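Local coordinates for protein Atg1 tMIT (Kluyveromyces marxianus, PDB 4P1N) that forms the tandem MIT region of Atg1, a serine/threonine protein kinase essential for autophagy and required for autophagosome formation and for cytoplasm-to-vacuole transport, at residues M24-I35 with L101-S112. Residues are numbered along the deposited sequence; the frame is centred on the assembly and turned at random.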
ATOM      1  N   MET B  24       1.411 -10.188  -7.975  1.00 28.18           N
ATOM      2  CA  MET B  24       0.819 -10.070  -9.284  1.00 28.93           C
ATOM      3  C   MET B  24       1.126  -8.676  -9.891  1.00 27.82           C
ATOM      4  O   MET B  24       1.474  -8.528 -11.071  1.00 28.44           O
ATOM      5  CB  MET B  24      -0.688 -10.362  -9.156  1.00 30.24           C
ATOM      6  CG  MET B  24      -1.358 -10.764 -10.453  1.00 37.86           C
ATOM      7  SD  MET B  24      -0.642 -12.250 -11.188  1.00 36.98           S
ATOM      8  CE  MET B  24      -0.595 -13.279  -9.823  1.00 35.12           C
ATOM      9  N   TYR B  25       1.002  -7.646  -9.074  1.00 26.29           N
ATOM     10  CA  TYR B  25       1.312  -6.317  -9.511  1.00 26.08           C
ATOM     11  C   TYR B  25       2.759  -6.229  -9.972  1.00 26.77           C
ATOM     12  O   TYR B  25       3.037  -5.605 -11.023  1.00 25.76           O
ATOM     13  CB  TYR B  25       0.993  -5.318  -8.405  1.00 26.64           C
ATOM     14  CG  TYR B  25       1.620  -3.950  -8.544  1.00 28.22           C
ATOM     15  CD1 TYR B  25       1.003  -2.973  -9.247  1.00 28.16           C
ATOM     16  CD2 TYR B  25       2.862  -3.634  -7.918  1.00 30.47           C
ATOM     17  CE1 TYR B  25       1.567  -1.742  -9.406  1.00 30.71           C
ATOM     18  CE2 TYR B  25       3.432  -2.370  -8.051  1.00 29.53           C
ATOM     19  CZ  TYR B  25       2.771  -1.420  -8.765  1.00 32.01           C
ATOM     20  OH  TYR B  25       3.291  -0.148  -8.927  1.00 33.68           O
ATOM     21  N   SER B  26       3.680  -6.803  -9.194  1.00 27.92           N
ATOM     22  CA  SER B  26       5.114  -6.723  -9.558  1.00 29.95           C
ATOM     23  C   SER B  26       5.378  -7.490 -10.879  1.00 30.49           C
ATOM     24  O   SER B  26       6.223  -7.106 -11.656  1.00 30.69           O
ATOM     25  CB  SER B  26       6.026  -7.286  -8.469  1.00 28.42           C
ATOM     26  OG  SER B  26       5.651  -6.833  -7.175  1.00 30.98           O
ATOM     27  N   PHE B  27       4.636  -8.559 -11.131  1.00 32.23           N
ATOM     28  CA  PHE B  27       4.746  -9.302 -12.400  1.00 33.08           C
ATOM     29  C   PHE B  27       4.220  -8.421 -13.505  1.00 32.46           C
ATOM     30  O   PHE B  27       4.911  -8.207 -14.484  1.00 36.01           O
ATOM     31  CB  PHE B  27       4.024 -10.663 -12.270  1.00 32.81           C
ATOM     32  CG  PHE B  27       4.186 -11.617 -13.438  1.00 33.30           C
ATOM     33  CD1 PHE B  27       5.245 -11.536 -14.343  1.00 36.39           C
ATOM     34  CD2 PHE B  27       3.279 -12.669 -13.580  1.00 34.05           C
ATOM     35  CE1 PHE B  27       5.381 -12.471 -15.386  1.00 38.01           C
ATOM     36  CE2 PHE B  27       3.409 -13.606 -14.595  1.00 36.24           C
ATOM     37  CZ  PHE B  27       4.476 -13.516 -15.500  1.00 37.44           C
ATOM     38  N   ALA B  28       3.030  -7.854 -13.355  1.00 33.51           N
ATOM     39  CA  ALA B  28       2.539  -6.873 -14.336  1.00 32.61           C
ATOM     40  C   ALA B  28       3.526  -5.755 -14.632  1.00 34.29           C
ATOM     41  O   ALA B  28       3.711  -5.365 -15.808  1.00 37.28           O
ATOM     42  CB  ALA B  28       1.211  -6.255 -13.917  1.00 33.36           C
ATOM     43  N   GLU B  29       4.122  -5.208 -13.597  1.00 33.90           N
ATOM     44  CA  GLU B  29       5.106  -4.121 -13.757  1.00 37.77           C
ATOM     45  C   GLU B  29       6.375  -4.528 -14.483  1.00 39.17           C
ATOM     46  O   GLU B  29       6.969  -3.704 -15.173  1.00 42.34           O
ATOM     47  CB  GLU B  29       5.533  -3.554 -12.407  1.00 35.36           C
ATOM     48  CG  GLU B  29       4.451  -2.783 -11.712  1.00 34.12           C
ATOM     49  CD  GLU B  29       4.380  -1.355 -12.209  1.00 39.23           C
ATOM     50  OE1 GLU B  29       5.401  -0.644 -12.011  1.00 42.45           O
ATOM     51  OE2 GLU B  29       3.321  -0.926 -12.783  1.00 40.18           O
ATOM     52  N   MET B  30       6.811  -5.767 -14.281  1.00 39.88           N
ATOM     53  CA  MET B  30       7.954  -6.290 -15.011  1.00 45.09           C
ATOM     54  C   MET B  30       7.620  -6.407 -16.543  1.00 45.91           C
ATOM     55  O   MET B  30       8.459  -6.161 -17.376  1.00 47.15           O
ATOM     56  CB  MET B  30       8.389  -7.617 -14.398  1.00 50.33           C
ATOM     57  CG  MET B  30       9.530  -8.317 -15.124  1.00 61.39           C
ATOM     58  SD  MET B  30       8.929  -9.256 -16.552  1.00 77.30           S
ATOM     59  CE  MET B  30       8.801 -10.907 -15.860  1.00 73.38           C
ATOM     60  N   LYS B  31       6.386  -6.735 -16.902  1.00 44.58           N
ATOM     61  CA  LYS B  31       5.996  -6.758 -18.309  1.00 46.09           C
ATOM     62  C   LYS B  31       5.804  -5.339 -18.808  1.00 46.79           C
ATOM     63  O   LYS B  31       6.251  -5.011 -19.883  1.00 48.46           O
ATOM     64  CB  LYS B  31       4.706  -7.522 -18.522  1.00 45.54           C
ATOM     65  CG  LYS B  31       4.766  -8.982 -18.177  1.00 46.94           C
ATOM     66  CD  LYS B  31       5.636  -9.724 -19.154  1.00 51.48           C
ATOM     67  CE  LYS B  31       5.466 -11.227 -19.045  1.00 51.28           C
ATOM     68  NZ  LYS B  31       5.943 -11.831 -20.310  1.00 56.19           N
ATOM     69  N   PHE B  32       5.156  -4.502 -18.001  1.00 45.33           N
ATOM     70  CA  PHE B  32       4.893  -3.119 -18.348  1.00 46.70           C
ATOM     71  C   PHE B  32       6.197  -2.373 -18.649  1.00 50.91           C
ATOM     72  O   PHE B  32       6.273  -1.651 -19.643  1.00 50.73           O
ATOM     73  CB  PHE B  32       4.156  -2.415 -17.217  1.00 44.17           C
ATOM     74  CG  PHE B  32       3.576  -1.084 -17.585  1.00 42.40           C
ATOM     75  CD1 PHE B  32       2.507  -0.998 -18.451  1.00 45.70           C
ATOM     76  CD2 PHE B  32       4.078   0.078 -17.039  1.00 44.32           C
ATOM     77  CE1 PHE B  32       1.963   0.230 -18.805  1.00 46.47           C
ATOM     78  CE2 PHE B  32       3.543   1.313 -17.374  1.00 46.45           C
ATOM     79  CZ  PHE B  32       2.468   1.392 -18.244  1.00 47.07           C
ATOM     80  N   SER B  33       7.194  -2.548 -17.794  1.00 50.19           N
ATOM     81  CA  SER B  33       8.514  -1.904 -17.978  1.00 53.85           C
ATOM     82  C   SER B  33       9.152  -2.139 -19.331  1.00 56.74           C
ATOM     83  O   SER B  33       9.714  -1.213 -19.905  1.00 60.48           O
ATOM     84  CB  SER B  33       9.491  -2.378 -16.921  1.00 54.90           C
ATOM     85  OG  SER B  33       9.527  -1.440 -15.893  1.00 62.06           O
ATOM     86  N   GLN B  34       9.049  -3.361 -19.853  1.00 58.35           N
ATOM     87  CA  GLN B  34       9.621  -3.687 -21.183  1.00 61.13           C
ATOM     88  C   GLN B  34       8.888  -2.999 -22.322  1.00 65.04           C
ATOM     89  O   GLN B  34       9.266  -3.136 -23.484  1.00 68.11           O
ATOM     90  CB  GLN B  34       9.630  -5.194 -21.447  1.00 59.14           C
ATOM     91  CG  GLN B  34      10.412  -6.011 -20.433  1.00 58.36           C
ATOM     92  CD  GLN B  34      10.087  -7.489 -20.553  1.00 61.41           C
ATOM     93  OE1 GLN B  34      10.143  -8.052 -21.643  1.00 71.37           O
ATOM     94  NE2 GLN B  34       9.736  -8.124 -19.445  1.00 58.92           N
ATOM     95  N   ILE B  35       7.836  -2.267 -21.987  1.00 66.42           N
ATOM     96  CA  ILE B  35       7.072  -1.477 -22.941  1.00 67.67           C
ATOM     97  C   ILE B  35       7.484   0.001 -22.906  1.00 72.46           C
ATOM     98  O   ILE B  35       7.278   0.720 -23.879  1.00 73.78           O
ATOM     99  CB  ILE B  35       5.567  -1.647 -22.637  1.00 64.78           C
ATOM    100  CG1 ILE B  35       5.099  -3.000 -23.152  1.00 65.62           C
ATOM    101  CG2 ILE B  35       4.706  -0.525 -23.210  1.00 65.76           C
ATOM    102  CD1 ILE B  35       4.025  -3.583 -22.271  1.00 63.50           C
ATOM    103  N   LEU B 101       3.559  -8.323 -25.270  1.00 56.49           N
ATOM    104  CA  LEU B 101       3.842  -7.694 -24.011  1.00 57.47           C
ATOM    105  C   LEU B 101       2.666  -6.875 -23.484  1.00 55.56           C
ATOM    106  O   LEU B 101       2.397  -6.892 -22.289  1.00 50.71           O
ATOM    107  CB  LEU B 101       5.076  -6.794 -24.116  1.00 60.55           C
ATOM    108  CG  LEU B 101       6.427  -7.507 -24.189  1.00 63.52           C
ATOM    109  CD1 LEU B 101       7.523  -6.501 -24.518  1.00 67.29           C
ATOM    110  CD2 LEU B 101       6.753  -8.230 -22.903  1.00 60.50           C
ATOM    111  N   CYS B 102       1.997  -6.146 -24.372  1.00 54.65           N
ATOM    112  CA  CYS B 102       0.873  -5.303 -23.993  1.00 54.05           C
ATOM    113  C   CYS B 102      -0.290  -6.163 -23.459  1.00 53.51           C
ATOM    114  O   CYS B 102      -0.854  -5.863 -22.371  1.00 47.01           O
ATOM    115  CB  CYS B 102       0.412  -4.434 -25.169  1.00 57.71           C
ATOM    116  SG  CYS B 102       1.493  -3.015 -25.497  1.00 62.02           S
ATOM    117  N   MET B 103      -0.627  -7.223 -24.199  1.00 50.58           N
ATOM    118  CA  MET B 103      -1.637  -8.157 -23.736  1.00 52.88           C
ATOM    119  C   MET B 103      -1.280  -8.798 -22.398  1.00 46.36           C
ATOM    120  O   MET B 103      -2.113  -8.866 -21.534  1.00 44.84           O
ATOM    121  CB  MET B 103      -1.912  -9.273 -24.748  1.00 56.26           C
ATOM    122  CG  MET B 103      -3.278  -9.180 -25.382  1.00 65.18           C
ATOM    123  SD  MET B 103      -4.599  -9.470 -24.191  1.00 65.02           S
ATOM    124  CE  MET B 103      -5.548 -10.747 -25.036  1.00 71.72           C
ATOM    125  N   GLU B 104      -0.063  -9.300 -22.286  1.00 46.15           N
ATOM    126  CA  GLU B 104       0.424  -9.970 -21.090  1.00 46.15           C
ATOM    127  C   GLU B 104       0.342  -9.038 -19.891  1.00 43.94           C
ATOM    128  O   GLU B 104      -0.205  -9.408 -18.863  1.00 38.47           O
ATOM    129  CB  GLU B 104       1.842 -10.473 -21.274  1.00 48.15           C
ATOM    130  CG  GLU B 104       1.926 -11.761 -22.083  1.00 53.93           C
ATOM    131  CD  GLU B 104       3.354 -12.186 -22.461  1.00 59.58           C
ATOM    132  OE1 GLU B 104       3.511 -13.335 -22.951  1.00 63.27           O
ATOM    133  OE2 GLU B 104       4.309 -11.390 -22.305  1.00 57.72           O
ATOM    134  N   SER B 105       0.828  -7.819 -20.064  1.00 42.84           N
ATOM    135  CA  SER B 105       0.788  -6.827 -19.006  1.00 40.60           C
ATOM    136  C   SER B 105      -0.664  -6.505 -18.609  1.00 37.81           C
ATOM    137  O   SER B 105      -1.011  -6.510 -17.432  1.00 34.53           O
ATOM    138  CB  SER B 105       1.575  -5.572 -19.402  1.00 42.85           C
ATOM    139  OG  SER B 105       1.901  -4.799 -18.235  1.00 48.20           O
ATOM    140  N   LEU B 106      -1.528  -6.293 -19.579  1.00 38.20           N
ATOM    141  CA  LEU B 106      -2.912  -5.986 -19.305  1.00 39.64           C
ATOM    142  C   LEU B 106      -3.565  -7.053 -18.480  1.00 37.00           C
ATOM    143  O   LEU B 106      -4.229  -6.745 -17.508  1.00 37.37           O
ATOM    144  CB  LEU B 106      -3.721  -5.892 -20.601  1.00 43.96           C
ATOM    145  CG  LEU B 106      -4.880  -4.911 -20.698  1.00 47.98           C
ATOM    146  CD1 LEU B 106      -5.752  -5.317 -21.892  1.00 50.74           C
ATOM    147  CD2 LEU B 106      -5.721  -4.692 -19.449  1.00 47.27           C
ATOM    148  N   LEU B 107      -3.453  -8.297 -18.936  1.00 35.46           N
ATOM    149  CA  LEU B 107      -4.040  -9.426 -18.242  1.00 35.96           C
ATOM    150  C   LEU B 107      -3.572  -9.540 -16.785  1.00 33.15           C
ATOM    151  O   LEU B 107      -4.372  -9.845 -15.886  1.00 31.70           O
ATOM    152  CB  LEU B 107      -3.734 -10.745 -19.006  1.00 38.04           C
ATOM    153  CG  LEU B 107      -4.358 -10.863 -20.408  1.00 40.76           C
ATOM    154  CD1 LEU B 107      -4.047 -12.233 -20.990  1.00 41.96           C
ATOM    155  CD2 LEU B 107      -5.850 -10.615 -20.369  1.00 41.28           C
ATOM    156  N   LEU B 108      -2.286  -9.289 -16.558  1.00 32.13           N
ATOM    157  CA  LEU B 108      -1.715  -9.281 -15.198  1.00 30.39           C
ATOM    158  C   LEU B 108      -2.219  -8.125 -14.379  1.00 28.60           C
ATOM    159  O   LEU B 108      -2.444  -8.278 -13.176  1.00 28.44           O
ATOM    160  CB  LEU B 108      -0.175  -9.261 -15.269  1.00 31.48           C
ATOM    161  CG  LEU B 108       0.388 -10.537 -15.904  1.00 32.14           C
ATOM    162  CD1 LEU B 108       1.869 -10.401 -16.164  1.00 32.44           C
ATOM    163  CD2 LEU B 108       0.078 -11.778 -15.054  1.00 31.93           C
ATOM    164  N   TYR B 109      -2.433  -6.959 -14.986  1.00 28.53           N
ATOM    165  CA  TYR B 109      -3.055  -5.886 -14.244  1.00 28.84           C
ATOM    166  C   TYR B 109      -4.506  -6.259 -13.919  1.00 30.58           C
ATOM    167  O   TYR B 109      -4.996  -5.895 -12.858  1.00 32.65           O
ATOM    168  CB  TYR B 109      -3.002  -4.523 -14.973  1.00 29.49           C
ATOM    169  CG  TYR B 109      -1.696  -3.850 -14.877  1.00 28.83           C
ATOM    170  CD1 TYR B 109      -1.132  -3.531 -13.629  1.00 28.07           C
ATOM    171  CD2 TYR B 109      -0.937  -3.622 -16.010  1.00 31.50           C
ATOM    172  CE1 TYR B 109       0.122  -2.949 -13.526  1.00 28.08           C
ATOM    173  CE2 TYR B 109       0.337  -3.054 -15.910  1.00 33.19           C
ATOM    174  CZ  TYR B 109       0.864  -2.740 -14.671  1.00 31.44           C
ATOM    175  OH  TYR B 109       2.093  -2.151 -14.613  1.00 33.73           O
ATOM    176  N   LEU B 110      -5.214  -6.931 -14.819  1.00 30.40           N
ATOM    177  CA  LEU B 110      -6.614  -7.268 -14.532  1.00 31.27           C
ATOM    178  C   LEU B 110      -6.705  -8.305 -13.418  1.00 30.16           C
ATOM    179  O   LEU B 110      -7.597  -8.258 -12.620  1.00 30.50           O
ATOM    180  CB  LEU B 110      -7.379  -7.775 -15.753  1.00 32.85           C
ATOM    181  CG  LEU B 110      -7.561  -6.808 -16.925  1.00 34.75           C
ATOM    182  CD1 LEU B 110      -8.260  -7.547 -18.063  1.00 36.78           C
ATOM    183  CD2 LEU B 110      -8.430  -5.606 -16.591  1.00 36.16           C
ATOM    184  N   LYS B 111      -5.762  -9.232 -13.350  1.00 28.48           N
ATOM    185  CA  LYS B 111      -5.739 -10.137 -12.257  1.00 27.62           C
ATOM    186  C   LYS B 111      -5.400  -9.429 -10.951  1.00 27.61           C
ATOM    187  O   LYS B 111      -6.028  -9.707  -9.900  1.00 27.44           O
ATOM    188  CB  LYS B 111      -4.782 -11.294 -12.537  1.00 28.94           C
ATOM    189  CG  LYS B 111      -4.682 -12.318 -11.429  1.00 28.91           C
ATOM    190  CD  LYS B 111      -5.977 -13.070 -11.170  1.00 30.14           C
ATOM    191  CE  LYS B 111      -6.330 -14.045 -12.301  1.00 32.79           C
ATOM    192  NZ  LYS B 111      -7.777 -14.322 -12.196  1.00 33.76           N
ATOM    193  N   SER B 112      -4.445  -8.509 -10.990  1.00 27.13           N
ATOM    194  CA  SER B 112      -4.186  -7.648  -9.818  1.00 27.07           C
ATOM    195  C   SER B 112      -5.426  -6.961  -9.304  1.00 26.49           C
ATOM    196  O   SER B 112      -5.740  -6.972  -8.105  1.00 25.15           O
ATOM    197  CB  SER B 112      -3.090  -6.595 -10.086  1.00 26.76           C
ATOM    198  OG  SER B 112      -1.905  -7.202 -10.571  1.00 27.07           O
TER
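Tyr109 turns CG away from its own carbonyl carbon (chi1 -78°), and Glu29, bent at chi2 (-83°), folds its carboxylate back to meet it. Tyr109 OH donates to Glu29 OE2 at 2.5 Å, arriving from above the carboxylate plane. Ala28 CB sits over the centre of the Tyr109 ring, 3.5 Å from its centroid, while an edge of that ring points at the face of Phe32 in an offset edge-to-face pair, planes at 83°. Replacing Tyr109 by an alanine would probably leave the Glu29 carboxylate without this donor and open a gap beside Ala28 and Phe32. One turn earlier, Ser105 OG donates to Ala28 O at 3.1 Å, and that carbonyl also accepts from Phe32 N. Leu108 sits among Met24, Phe27, Ala28 and Lys31, its CD1 making a CH-pi contact over the centre of one Phe27 face. Lys31 fits among Leu101, Glu104, Ser105 and Leu108, its NZ forming a salt bridge to Glu104 OE2 at 2.6 Å from above the carboxylate plane. These knobs join two antiparallel helices, segment axes approaching to 8.3 Å. Lys156 of helix 137-170 also pairs with Glu29 OE2, so the carboxylate links three helices and is likely to stay ionised.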